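Local coordinates for protein oxidoreductase YdhF (Escherichia coli, PDB 1OG6) that probably acts as an NADPH-dependent oxidoreductase of the aldo-keto reductase family, carrying the cofactor on an alpha/beta (TIM) barrel, at residues Ile5-Pro9 / Gln10-Phe14; Thr48-Ala52 / Asp53-Gly57; Asp197-Gln201 / Leu202-Pro206; Gln244-Asn247 / Ala248-Arg252. One frame throughout, in Å; residues are numbered along the deposited sequence.

Interaction 1. Residues Ile5-Pro9 / Gln10-Phe14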
loop_
_atom_site.group_PDB
_atom_site.type_symbol
_atom_site.label_atom_id
_atom_site.label_comp_id
_atom_site.label_asym_id
_atom_site.label_seq_id
_atom_site.Cartn_x
_atom_site.Cartn_y
_atom_site.Cartn_z
ATOM N N ILE C 5 -24.770 -17.080 1.395
ATOM C CA ILE C 5 -23.688 -16.519 0.599
ATOM C C ILE C 5 -22.347 -17.224 0.777
ATOM O O ILE C 5 -21.782 -17.232 1.865
ATOM C CB ILE C 5 -23.518 -15.018 0.915
ATOM C CG1 ILE C 5 -22.397 -14.428 0.063
ATOM C CG2 ILE C 5 -23.239 -14.817 2.394
ATOM C CD1 ILE C 5 -22.284 -12.915 0.161
ATOM N N THR C 6 -21.844 -17.825 -0.298
ATOM C CA THR C 6 -20.556 -18.512 -0.260
ATOM C C THR C 6 -19.503 -17.425 -0.079
ATOM O O THR C 6 -19.256 -16.639 -0.987
ATOM C CB THR C 6 -20.298 -19.274 -1.578
ATOM O OG1 THR C 6 -21.195 -20.387 -1.669
ATOM C CG2 THR C 6 -18.873 -19.778 -1.643
ATOM N N ILE C 7 -18.878 -17.385 1.090
ATOM C CA ILE C 7 -17.899 -16.351 1.390
ATOM C C ILE C 7 -16.627 -16.258 0.541
ATOM O O ILE C 7 -16.123 -15.167 0.314
ATOM C CB ILE C 7 -17.515 -16.406 2.872
ATOM C CG1 ILE C 7 -16.919 -17.762 3.212
ATOM C CG2 ILE C 7 -18.744 -16.168 3.724
ATOM C CD1 ILE C 7 -16.464 -17.874 4.645
ATOM N N ALA C 8 -16.104 -17.375 0.064
ATOM C CA ALA C 8 -14.892 -17.333 -0.741
ATOM C C ALA C 8 -15.063 -18.251 -1.936
ATOM O O ALA C 8 -16.133 -18.814 -2.130
ATOM C CB ALA C 8 -13.704 -17.774 0.092
ATOM N N PRO C 9 -14.025 -18.393 -2.774
ATOM C CA PRO C 9 -14.123 -19.271 -3.945
ATOM C C PRO C 9 -14.417 -20.734 -3.605
ATOM O O PRO C 9 -15.374 -21.314 -4.126
ATOM C CB PRO C 9 -12.774 -19.078 -4.617
ATOM C CG PRO C 9 -12.558 -17.622 -4.413
ATOM C CD PRO C 9 -12.904 -17.454 -2.939
ATOM N N GLN C 10 -13.602 -21.340 -2.748
ATOM C CA GLN C 10 -13.848 -22.725 -2.358
ATOM C C GLN C 10 -14.478 -22.694 -0.971
ATOM O O GLN C 10 -14.781 -23.723 -0.378
ATOM C CB GLN C 10 -12.537 -23.512 -2.301
ATOM C CG GLN C 10 -11.546 -23.193 -3.415
ATOM C CD GLN C 10 -12.214 -22.952 -4.752
ATOM O OE1 GLN C 10 -12.993 -23.777 -5.235
ATOM N NE2 GLN C 10 -11.907 -21.812 -5.361
ATOM N N GLY C 11 -14.674 -21.481 -0.473
ATOM C CA GLY C 11 -15.232 -21.281 0.846
ATOM C C GLY C 11 -16.576 -21.909 1.103
ATOM O O GLY C 11 -17.159 -22.522 0.216
ATOM N N PRO C 12 -17.091 -21.752 2.332
ATOM C CA PRO C 12 -18.369 -22.259 2.835
ATOM C C PRO C 12 -19.526 -21.332 2.499
ATOM O O PRO C 12 -19.327 -20.269 1.928
ATOM C CB PRO C 12 -18.124 -22.333 4.330
ATOM C CG PRO C 12 -17.339 -21.087 4.562
ATOM C CD PRO C 12 -16.347 -21.080 3.413
ATOM N N GLU C 13 -20.736 -21.737 2.858
ATOM C CA GLU C 13 -21.907 -20.922 2.594
ATOM C C GLU C 13 -22.438 -20.412 3.923
ATOM O O GLU C 13 -23.022 -21.161 4.695
ATOM C CB GLU C 13 -22.989 -21.749 1.889
ATOM C CG GLU C 13 -24.085 -20.904 1.240
ATOM C CD GLU C 13 -25.278 -21.716 0.767
ATOM O OE1 GLU C 13 -26.093 -22.121 1.621
ATOM O OE2 GLU C 13 -25.405 -21.949 -0.455
ATOM N N PHE C 14 -22.219 -19.138 4.201
ATOM C CA PHE C 14 -22.701 -18.568 5.445
ATOM C C PHE C 14 -24.019 -17.860 5.208
ATOM O O PHE C 14 -24.440 -17.698 4.073
ATOM C CB PHE C 14 -21.693 -17.568 6.016
ATOM C CG PHE C 14 -20.468 -18.203 6.616
ATOM C CD1 PHE C 14 -20.522 -19.468 7.186
ATOM C CD2 PHE C 14 -19.266 -17.512 6.662
ATOM C CE1 PHE C 14 -19.405 -20.024 7.789
ATOM C CE2 PHE C 14 -18.149 -18.066 7.266
ATOM C CZ PHE C 14 -18.221 -19.320 7.827
#
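I7 crosses the pyrrolidine ring of P12 at a slant and touches the F14 ring at CD2, inside the N-terminal beta hairpin of strands 4-6 and 13-20. As in other aldo-keto reductases, this hairpin closes the bottom of the TIM barrel. With CG1 of I7 set between backbone N and carbonyl carbon (chi1 60°), CG1 and CD1 lie against P12, I7 CG1 being 3.4 Å from P12 CD, while I7 CG2 is 3.3 Å from F14 CD2; CD1 borders the phenylalanine as well. The same F14 ring has P12 CG over one face, offset toward the rim. L258 of the barrel strand 258-261 packs against I5, I7 and F14.

Antiparallel pairing holds the two arms. I5 and F14 form a hydrogen-bonded pair, I5 N to F14 O at 2.8 Å and F14 N to I5 O at 3.0 Å. T6 faces E13 as a non-hydrogen-bonded pair, with their side chains crossing at about a right angle; the E13 carboxylate finds its salt-bridge partner outside this contact, in R4. P12 O then serves both neighbours, taking a CA-H...O contact from T6 CA and a hydrogen bond from I7 N at 3.0 Å.

Interaction 2. Residues Thr48-Ala52 / Asp53-Gly57. With NAP (NADP nicotinamide-adenine-dinucleotide phosphate), chain F.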
loop_
_atom_site.group_PDB
_atom_site.type_symbol
_atom_site.label_atom_id
_atom_site.label_comp_id
_atom_site.label_asym_id
_atom_site.label_seq_id
_atom_site.Cartn_x
_atom_site.Cartn_y
_atom_site.Cartn_z
ATOM N N THR C 48 -25.043 -18.681 10.870
ATOM C CA THR C 48 -23.625 -18.533 11.155
ATOM C C THR C 48 -23.454 -17.850 12.493
ATOM O O THR C 48 -24.023 -16.789 12.719
ATOM C CB THR C 48 -22.934 -17.674 10.098
ATOM O OG1 THR C 48 -23.369 -18.087 8.804
ATOM C CG2 THR C 48 -21.429 -17.823 10.180
ATOM N N VAL C 49 -22.686 -18.459 13.390
ATOM C CA VAL C 49 -22.444 -17.853 14.689
ATOM C C VAL C 49 -20.957 -17.550 14.829
ATOM O O VAL C 49 -20.103 -18.366 14.476
ATOM C CB VAL C 49 -22.905 -18.756 15.853
ATOM C CG1 VAL C 49 -24.380 -19.086 15.696
ATOM C CG2 VAL C 49 -22.052 -20.002 15.915
ATOM N N ASP C 50 -20.663 -16.357 15.336
ATOM C CA ASP C 50 -19.298 -15.892 15.516
ATOM C C ASP C 50 -18.811 -16.093 16.946
ATOM O O ASP C 50 -19.530 -15.803 17.898
ATOM C CB ASP C 50 -19.222 -14.413 15.154
ATOM C CG ASP C 50 -17.808 -13.912 15.056
ATOM O OD1 ASP C 50 -17.078 -14.385 14.161
ATOM O OD2 ASP C 50 -17.431 -13.046 15.875
ATOM N N HIS C 51 -17.582 -16.584 17.081
ATOM C CA HIS C 51 -16.962 -16.831 18.375
ATOM C C HIS C 51 -15.482 -16.547 18.302
ATOM O O HIS C 51 -14.959 -16.240 17.236
ATOM C CB HIS C 51 -17.144 -18.284 18.774
ATOM C CG HIS C 51 -18.444 -18.562 19.443
ATOM N ND1 HIS C 51 -18.751 -18.070 20.692
ATOM C CD2 HIS C 51 -19.527 -19.257 19.031
ATOM C CE1 HIS C 51 -19.969 -18.450 21.022
ATOM N NE2 HIS C 51 -20.462 -19.172 20.032
ATOM N N ALA C 52 -14.799 -16.664 19.436
ATOM C CA ALA C 52 -13.360 -16.442 19.461
ATOM C C ALA C 52 -12.648 -16.985 20.692
ATOM O O ALA C 52 -13.245 -17.252 21.736
ATOM C CB ALA C 52 -13.050 -14.963 19.294
ATOM N N ASP C 53 -11.343 -17.139 20.526
ATOM C CA ASP C 53 -10.423 -17.629 21.539
ATOM C C ASP C 53 -10.671 -16.972 22.903
ATOM O O ASP C 53 -11.245 -17.563 23.814
ATOM C CB ASP C 53 -9.001 -17.309 21.044
ATOM C CG ASP C 53 -7.930 -18.165 21.685
ATOM O OD1 ASP C 53 -8.265 -19.125 22.411
ATOM O OD2 ASP C 53 -6.737 -17.880 21.442
ATOM N N ILE C 54 -10.238 -15.723 22.999
ATOM C CA ILE C 54 -10.308 -14.898 24.201
ATOM C C ILE C 54 -11.660 -14.405 24.728
ATOM O O ILE C 54 -11.727 -13.915 25.853
ATOM C CB ILE C 54 -9.449 -13.667 23.980
ATOM C CG1 ILE C 54 -10.093 -12.795 22.896
ATOM C CG2 ILE C 54 -8.065 -14.094 23.525
ATOM C CD1 ILE C 54 -9.286 -11.596 22.501
ATOM N N TYR C 55 -12.720 -14.520 23.931
ATOM C CA TYR C 55 -14.057 -14.034 24.307
ATOM C C TYR C 55 -14.643 -14.383 25.675
ATOM O O TYR C 55 -14.804 -15.557 26.018
ATOM C CB TYR C 55 -15.070 -14.417 23.228
ATOM C CG TYR C 55 -14.947 -13.587 21.981
ATOM C CD1 TYR C 55 -13.981 -12.598 21.889
ATOM C CD2 TYR C 55 -15.775 -13.805 20.885
ATOM C CE1 TYR C 55 -13.827 -11.848 20.744
ATOM C CE2 TYR C 55 -15.631 -13.053 19.724
ATOM C CZ TYR C 55 -14.646 -12.077 19.662
ATOM O OH TYR C 55 -14.425 -11.359 18.513
ATOM N N GLY C 56 -14.983 -13.333 26.428
ATOM C CA GLY C 56 -15.573 -13.481 27.750
ATOM C C GLY C 56 -14.614 -14.005 28.802
ATOM O O GLY C 56 -15.028 -14.660 29.762
ATOM N N GLY C 57 -13.332 -13.698 28.632
ATOM C CA GLY C 57 -12.333 -14.179 29.564
ATOM C C GLY C 57 -12.180 -15.668 29.347
ATOM O O GLY C 57 -11.989 -16.426 30.291
HETATM P PA NAP F . -22.292 -3.915 17.261
HETATM O O1A NAP F . -21.850 -2.589 17.075
HETATM O O2A NAP F . -23.131 -4.716 16.288
HETATM O O5B NAP F . -23.090 -4.027 18.649
HETATM C C5B NAP F . -24.082 -3.015 18.927
HETATM C C4B NAP F . -24.143 -2.952 20.491
HETATM O O4B NAP F . -25.140 -1.883 20.725
HETATM C C3B NAP F . -24.763 -4.196 21.179
HETATM O O3B NAP F . -23.963 -4.429 22.332
HETATM C C2B NAP F . -26.185 -3.836 21.565
HETATM O O2B NAP F . -26.537 -4.239 22.886
HETATM C C1B NAP F . -26.272 -2.286 21.445
HETATM N N9A NAP F . -27.485 -1.903 20.741
HETATM C C8A NAP F . -28.098 -2.424 19.615
HETATM N N7A NAP F . -29.209 -1.804 19.263
HETATM C C5A NAP F . -29.329 -0.809 20.225
HETATM C C6A NAP F . -30.317 0.179 20.383
HETATM N N6A NAP F . -31.399 0.378 19.605
HETATM N N1A NAP F . -30.172 1.062 21.469
HETATM N N3A NAP F . -28.094 -0.012 22.217
HETATM C C4A NAP F . -28.261 -0.871 21.141
HETATM O O3 NAP F . -21.016 -4.829 17.508
HETATM P PN NAP F . -20.306 -5.322 18.824
HETATM O O1N NAP F . -19.006 -4.798 19.259
HETATM O O2N NAP F . -20.845 -6.647 19.262
HETATM O O5D NAP F . -19.306 -6.099 17.809
HETATM C C5D NAP F . -19.758 -6.848 16.614
HETATM C C4D NAP F . -19.383 -8.320 16.694
HETATM O O4D NAP F . -18.119 -8.621 16.047
HETATM C C3D NAP F . -19.314 -8.986 18.115
HETATM O O3D NAP F . -20.537 -9.652 18.452
HETATM O O2D NAP F . -18.427 -11.311 17.981
HETATM C C1D NAP F . -17.307 -9.509 16.877
HETATM N N1N NAP F . -15.987 -8.833 17.165
HETATM C C2N NAP F . -14.817 -9.150 16.426
HETATM C C3N NAP F . -13.618 -8.516 16.753
HETATM C C7N NAP F . -12.356 -8.862 15.951
HETATM O O7N NAP F . -11.345 -8.293 16.274
HETATM N N7N NAP F . -12.384 -9.727 14.973
HETATM C C4N NAP F . -13.541 -7.536 17.844
HETATM C C5N NAP F . -14.737 -7.241 18.561
HETATM C C6N NAP F . -15.973 -7.877 18.242
HETATM P P2B NAP F . -27.999 -4.796 23.304
HETATM O O1X NAP F . -28.655 -6.112 22.900
HETATM O O2X NAP F . -28.417 -4.093 24.574
HETATM O O3X NAP F . -27.106 -5.765 24.046
#
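The backbone runs straight out of the parallel barrel strand 48-50, still extended at A52 (phi/psi -163°/161°), and turns at D53 so that Y55 folds back over A52. This is the active-site loop after a TIM-barrel strand, at the C-terminal end of the sheet, where aldo-keto reductases hold their cofactor.

The Y55 side chain, by similarity the proton donor, starts with CG anti to its carbonyl carbon (chi1 -74°), and this swings the ring across the preceding chain. The methyl of A52 lies over the centre of one ring face in a CH-pi contact, although the modelled separation is too short to be trusted. Beside it, A52 N is 3.4 Å from Y55 CD2. D50 meets the ring differently, at its edge and near its plane, with OD2 4.2 Å from Y55 CE2.

Both polar ends point to the cofactor. K83 ties them together, through a salt bridge to D50 OD2 and a weak hydrogen bond to Y55 OH, while H128 touches A52; the set is consistent with the Asp-Tyr-Lys-His tetrad of the family. D50 OD2 also accepts a hydrogen bond from the ribose hydroxyl O2D of NADP at 2.9 Å. At the tip of the ring, Y55 OH comes within 3.1 Å of the nicotinamide atom C2N.

Interaction 3. Residues Asp197-Gln201 / Leu202-Pro206; sequences DQLQQ and LRVRP
A Schellman motif ends helix 195-201 and sends the chain into strand 207-209 of the TIM barrel. Its two diagnostic bonds are both present: the 6→1 bond runs from V204 N back to L199 O at 2.9 Å, and the 5→2 bond from R203 N to Q200 O at 3.0 Å. One residue earlier the ordinary helical bond persists, L202 N to Q198 O, also at 3.0 Å. R203 makes the reversal with a positive phi of 62°, a value unusual for a residue with a side chain.

The apolar pairing that commonly accompanies the motif joins L199 to V204. L199 has CG anti to the carbonyl carbon (chi1 -76°), which puts it beside the backbone N; from CG, L199 CD2 meets V204 CG1 at 3.6 Å, while CD1 meets P206. The L199 and P206 side chains pass in opposite directions, and V181 of the neighbouring strand 179-182 lies against the same proline. L202 and Q198 pack on F165 of helix 162-169.

The outer side of the turn meets the second subunit. R203 extends its chain to a salt bridge with D137 of the second subunit, and R171 of that subunit donates to the carbonyls Q200 O and Q201 O. Beyond the turn, L199 CD1 packs on P206 CB, 3.3 Å away.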
loop_
_atom_site.group_PDB
_atom_site.type_symbol
_atom_site.label_atom_id
_atom_site.label_comp_id
_atom_site.label_asym_id
_atom_site.label_seq_id
_atom_site.Cartn_x
_atom_site.Cartn_y
_atom_site.Cartn_z
ATOM N N ASP C 197 -10.724 -3.429 -1.309
ATOM C CA ASP C 197 -10.485 -3.549 -2.748
ATOM C C ASP C 197 -9.866 -4.921 -3.038
ATOM O O ASP C 197 -10.191 -5.566 -4.035
ATOM C CB ASP C 197 -9.569 -2.418 -3.247
ATOM C CG ASP C 197 -10.164 -1.027 -3.007
ATOM O OD1 ASP C 197 -11.371 -0.834 -3.290
ATOM O OD2 ASP C 197 -9.426 -0.124 -2.545
ATOM N N GLN C 198 -8.978 -5.367 -2.154
ATOM C CA GLN C 198 -8.354 -6.671 -2.304
ATOM C C GLN C 198 -9.419 -7.735 -2.088
ATOM O O GLN C 198 -9.475 -8.734 -2.797
ATOM C CB GLN C 198 -7.236 -6.862 -1.274
ATOM C CG GLN C 198 -7.032 -8.320 -0.855
ATOM C CD GLN C 198 -5.889 -8.506 0.121
ATOM O OE1 GLN C 198 -4.768 -8.805 -0.272
ATOM N NE2 GLN C 198 -6.168 -8.322 1.400
ATOM N N LEU C 199 -10.268 -7.516 -1.097
ATOM C CA LEU C 199 -11.309 -8.478 -0.815
ATOM C C LEU C 199 -12.318 -8.602 -1.955
ATOM O O LEU C 199 -12.811 -9.693 -2.226
ATOM C CB LEU C 199 -12.016 -8.126 0.494
ATOM C CG LEU C 199 -11.243 -8.464 1.766
ATOM C CD1 LEU C 199 -12.096 -8.157 2.968
ATOM C CD2 LEU C 199 -10.876 -9.920 1.763
ATOM N N GLN C 200 -12.637 -7.509 -2.631
ATOM C CA GLN C 200 -13.589 -7.630 -3.726
ATOM C C GLN C 200 -12.880 -8.331 -4.875
ATOM O O GLN C 200 -13.442 -9.211 -5.532
ATOM C CB GLN C 200 -14.082 -6.264 -4.212
ATOM C CG GLN C 200 -15.316 -6.379 -5.101
ATOM C CD GLN C 200 -15.477 -5.239 -6.098
ATOM O OE1 GLN C 200 -15.388 -4.059 -5.740
ATOM N NE2 GLN C 200 -15.736 -5.596 -7.361
ATOM N N GLN C 201 -11.631 -7.940 -5.099
ATOM C CA GLN C 201 -10.834 -8.506 -6.171
ATOM C C GLN C 201 -10.714 -10.028 -6.118
ATOM O O GLN C 201 -10.833 -10.698 -7.140
ATOM C CB GLN C 201 -9.447 -7.884 -6.158
ATOM C CG GLN C 201 -8.556 -8.411 -7.239
ATOM C CD GLN C 201 -7.252 -7.667 -7.316
ATOM O OE1 GLN C 201 -6.405 -7.979 -8.153
ATOM N NE2 GLN C 201 -7.077 -6.670 -6.447
ATOM N N LEU C 202 -10.467 -10.561 -4.925
ATOM C CA LEU C 202 -10.316 -12.002 -4.722
ATOM C C LEU C 202 -11.655 -12.692 -4.520
ATOM O O LEU C 202 -11.721 -13.913 -4.362
ATOM C CB LEU C 202 -9.452 -12.278 -3.496
ATOM C CG LEU C 202 -8.041 -11.721 -3.414
ATOM C CD1 LEU C 202 -7.468 -12.155 -2.097
ATOM C CD2 LEU C 202 -7.185 -12.230 -4.548
ATOM N N ARG C 203 -12.720 -11.905 -4.513
ATOM C CA ARG C 203 -14.050 -12.446 -4.310
ATOM C C ARG C 203 -14.165 -13.108 -2.944
ATOM O O ARG C 203 -14.753 -14.172 -2.805
ATOM C CB ARG C 203 -14.389 -13.435 -5.426
ATOM C CG ARG C 203 -14.476 -12.764 -6.789
ATOM C CD ARG C 203 -14.645 -13.747 -7.950
ATOM N NE ARG C 203 -14.739 -13.026 -9.219
ATOM C CZ ARG C 203 -15.713 -12.168 -9.516
ATOM N NH1 ARG C 203 -16.683 -11.930 -8.639
ATOM N NH2 ARG C 203 -15.703 -11.524 -10.676
ATOM N N VAL C 204 -13.588 -12.465 -1.936
ATOM C CA VAL C 204 -13.653 -12.948 -0.565
ATOM C C VAL C 204 -14.607 -12.015 0.184
ATOM O O VAL C 204 -14.503 -10.792 0.081
ATOM C CB VAL C 204 -12.243 -12.946 0.092
ATOM C CG1 VAL C 204 -12.343 -13.170 1.581
ATOM C CG2 VAL C 204 -11.398 -14.051 -0.522
ATOM N N ARG C 205 -15.557 -12.594 0.911
ATOM C CA ARG C 205 -16.544 -11.810 1.652
ATOM C C ARG C 205 -16.125 -11.568 3.084
ATOM O O ARG C 205 -16.002 -12.515 3.859
ATOM C CB ARG C 205 -17.903 -12.513 1.661
ATOM C CG ARG C 205 -18.904 -12.006 0.629
ATOM C CD ARG C 205 -18.697 -12.598 -0.759
ATOM N NE ARG C 205 -18.084 -11.656 -1.692
ATOM C CZ ARG C 205 -18.211 -11.732 -3.013
ATOM N NH1 ARG C 205 -18.935 -12.706 -3.550
ATOM N NH2 ARG C 205 -17.609 -10.845 -3.799
ATOM N N PRO C 206 -15.930 -10.289 3.460
ATOM C CA PRO C 206 -15.521 -9.847 4.795
ATOM C C PRO C 206 -16.659 -9.772 5.786
ATOM O O PRO C 206 -17.659 -9.132 5.509
ATOM C CB PRO C 206 -14.953 -8.466 4.528
ATOM C CG PRO C 206 -15.894 -7.957 3.520
ATOM C CD PRO C 206 -16.004 -9.128 2.556
#

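Interaction 4. Residues Gln244-Asn247 / Ala248-Arg252; sequences QVVN and AWVLR
V250, with CG1 anti to its backbone N (chi1 179°), carries CG2 back beside that N and over the preceding turn, where it comes 3.2 Å from V246 O. W249 has its CG in the same anti position, and the indole is led away from the turn while its CB stays 3.4 Å from V246 O. Both belong to the last turns of helix 242-251, an outer helix of the alpha/beta barrel that precedes strand 258-261.

The i to i+4 bonds are uneven. V250 N points at V246 O at 2.9 Å, with an N-H...O angle of 167°, and W249 N reaches V245 O at the same distance. L251 N to N247 O is weak at 3.4 Å, while R252 N to A248 O is again 2.9 Å.

The side chains fan out to different neighbours. V245 and V246 pack on L230 of helix 224-237, W249 stacks its ring on that of W285, and N247 faces the cofactor side, its side chain about 4 Å from that of C211 and about 6 Å from NADP. V246 and V250 line one strip of the helix, though their closest methyls, CG1 and CG2, are 4.4 Å apart. The V250 methyl also reaches the indole: V250 CG2 lies in the ring plane at the W249 edge, 3.8 Å from W249 CE3.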
loop_
_atom_site.group_PDB
_atom_site.type_symbol
_atom_site.label_atom_id
_atom_site.label_comp_id
_atom_site.label_asym_id
_atom_site.label_seq_id
_atom_site.Cartn_x
_atom_site.Cartn_y
_atom_site.Cartn_z
ATOM N N GLN C 244 -31.112 -0.183 11.147
ATOM C CA GLN C 244 -31.373 -0.913 9.909
ATOM C C GLN C 244 -30.809 -0.153 8.733
ATOM O O GLN C 244 -30.382 -0.758 7.751
ATOM C CB GLN C 244 -32.863 -1.090 9.670
ATOM C CG GLN C 244 -33.543 -2.070 10.569
ATOM C CD GLN C 244 -35.015 -2.199 10.233
ATOM O OE1 GLN C 244 -35.380 -2.703 9.170
ATOM N NE2 GLN C 244 -35.873 -1.727 11.135
ATOM N N VAL C 245 -30.840 1.176 8.819
ATOM C CA VAL C 245 -30.309 2.013 7.750
ATOM C C VAL C 245 -28.793 1.796 7.708
ATOM O O VAL C 245 -28.185 1.776 6.640
ATOM C CB VAL C 245 -30.635 3.499 7.998
ATOM C CG1 VAL C 245 -30.140 4.338 6.861
ATOM C CG2 VAL C 245 -32.118 3.678 8.142
ATOM N N VAL C 246 -28.190 1.610 8.878
ATOM C CA VAL C 246 -26.762 1.371 8.963
ATOM C C VAL C 246 -26.461 -0.032 8.449
ATOM O O VAL C 246 -25.617 -0.208 7.582
ATOM C CB VAL C 246 -26.268 1.489 10.408
ATOM C CG1 VAL C 246 -24.771 1.383 10.454
ATOM C CG2 VAL C 246 -26.703 2.803 10.992
ATOM N N ASN C 247 -27.154 -1.034 8.979
ATOM C CA ASN C 247 -26.935 -2.411 8.547
ATOM C C ASN C 247 -27.167 -2.532 7.037
ATOM O O ASN C 247 -26.898 -3.564 6.449
ATOM C CB ASN C 247 -27.860 -3.383 9.326
ATOM C CG ASN C 247 -27.172 -4.022 10.565
ATOM O OD1 ASN C 247 -27.799 -4.261 11.604
ATOM N ND2 ASN C 247 -25.886 -4.310 10.438
ATOM N N ALA C 248 -27.662 -1.476 6.400
ATOM C CA ALA C 248 -27.912 -1.505 4.954
ATOM C C ALA C 248 -26.816 -0.722 4.250
ATOM O O ALA C 248 -26.342 -1.109 3.179
ATOM C CB ALA C 248 -29.279 -0.901 4.634
ATOM N N TRP C 249 -26.433 0.398 4.862
ATOM C CA TRP C 249 -25.373 1.243 4.339
ATOM C C TRP C 249 -24.169 0.330 4.166
ATOM O O TRP C 249 -23.444 0.411 3.177
ATOM C CB TRP C 249 -25.032 2.339 5.344
ATOM C CG TRP C 249 -23.939 3.244 4.877
ATOM C CD1 TRP C 249 -24.067 4.334 4.067
ATOM C CD2 TRP C 249 -22.540 3.106 5.144
ATOM N NE1 TRP C 249 -22.836 4.882 3.811
ATOM C CE2 TRP C 249 -21.880 4.145 4.461
ATOM C CE3 TRP C 249 -21.780 2.200 5.893
ATOM C CZ2 TRP C 249 -20.493 4.306 4.503
ATOM C CZ3 TRP C 249 -20.401 2.361 5.931
ATOM C CH2 TRP C 249 -19.773 3.406 5.239
ATOM N N VAL C 250 -23.982 -0.545 5.151
ATOM C CA VAL C 250 -22.890 -1.509 5.174
ATOM C C VAL C 250 -23.164 -2.622 4.166
ATOM O O VAL C 250 -22.315 -3.000 3.363
ATOM C CB VAL C 250 -22.766 -2.155 6.578
ATOM C CG1 VAL C 250 -21.647 -3.159 6.587
ATOM C CG2 VAL C 250 -22.516 -1.095 7.630
ATOM N N LEU C 251 -24.380 -3.135 4.220
ATOM C CA LEU C 251 -24.800 -4.226 3.365
ATOM C C LEU C 251 -24.575 -3.974 1.882
ATOM O O LEU C 251 -24.356 -4.926 1.127
ATOM C CB LEU C 251 -26.283 -4.515 3.627
ATOM C CG LEU C 251 -26.786 -5.945 3.817
ATOM C CD1 LEU C 251 -25.859 -6.739 4.703
ATOM C CD2 LEU C 251 -28.155 -5.881 4.422
ATOM N N ARG C 252 -24.604 -2.710 1.457
ATOM C CA ARG C 252 -24.451 -2.440 0.030
ATOM C C ARG C 252 -23.082 -2.099 -0.546
ATOM O O ARG C 252 -22.992 -1.640 -1.683
ATOM C CB ARG C 252 -25.470 -1.391 -0.427
ATOM C CG ARG C 252 -25.000 0.033 -0.433
ATOM C CD ARG C 252 -25.797 0.834 -1.467
ATOM N NE ARG C 252 -25.353 0.566 -2.834
ATOM C CZ ARG C 252 -25.954 1.028 -3.927
ATOM N NH1 ARG C 252 -27.037 1.784 -3.832
ATOM N NH2 ARG C 252 -25.460 0.741 -5.120
#

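Overall arrangement
Interactions 1 and 3 meet at the barrel floor: I7 O and R205 N, 2.7 Å apart, form a probable hydrogen bond, and I5 CD1 packs on R205 CG at 3.5 Å. Interaction 1 also touches interaction 2, F14 CB lying 3.3 Å from T48 OG1 on neighbouring strands 13-20 and 48-50. Interaction 4 touches none of the others. Interactions 2 and 4 are buried, whereas 1 and 3 are partly exposed, and 3 borders the second subunit. Chemistry follows place: strand pairing in the hairpin, helix termination in 197-206, and plain helical bonding in 244-252. Interaction 2 alone touches the cofactor, by a carboxylate that accepts a ribose hydroxyl and a phenol close to the nicotinamide.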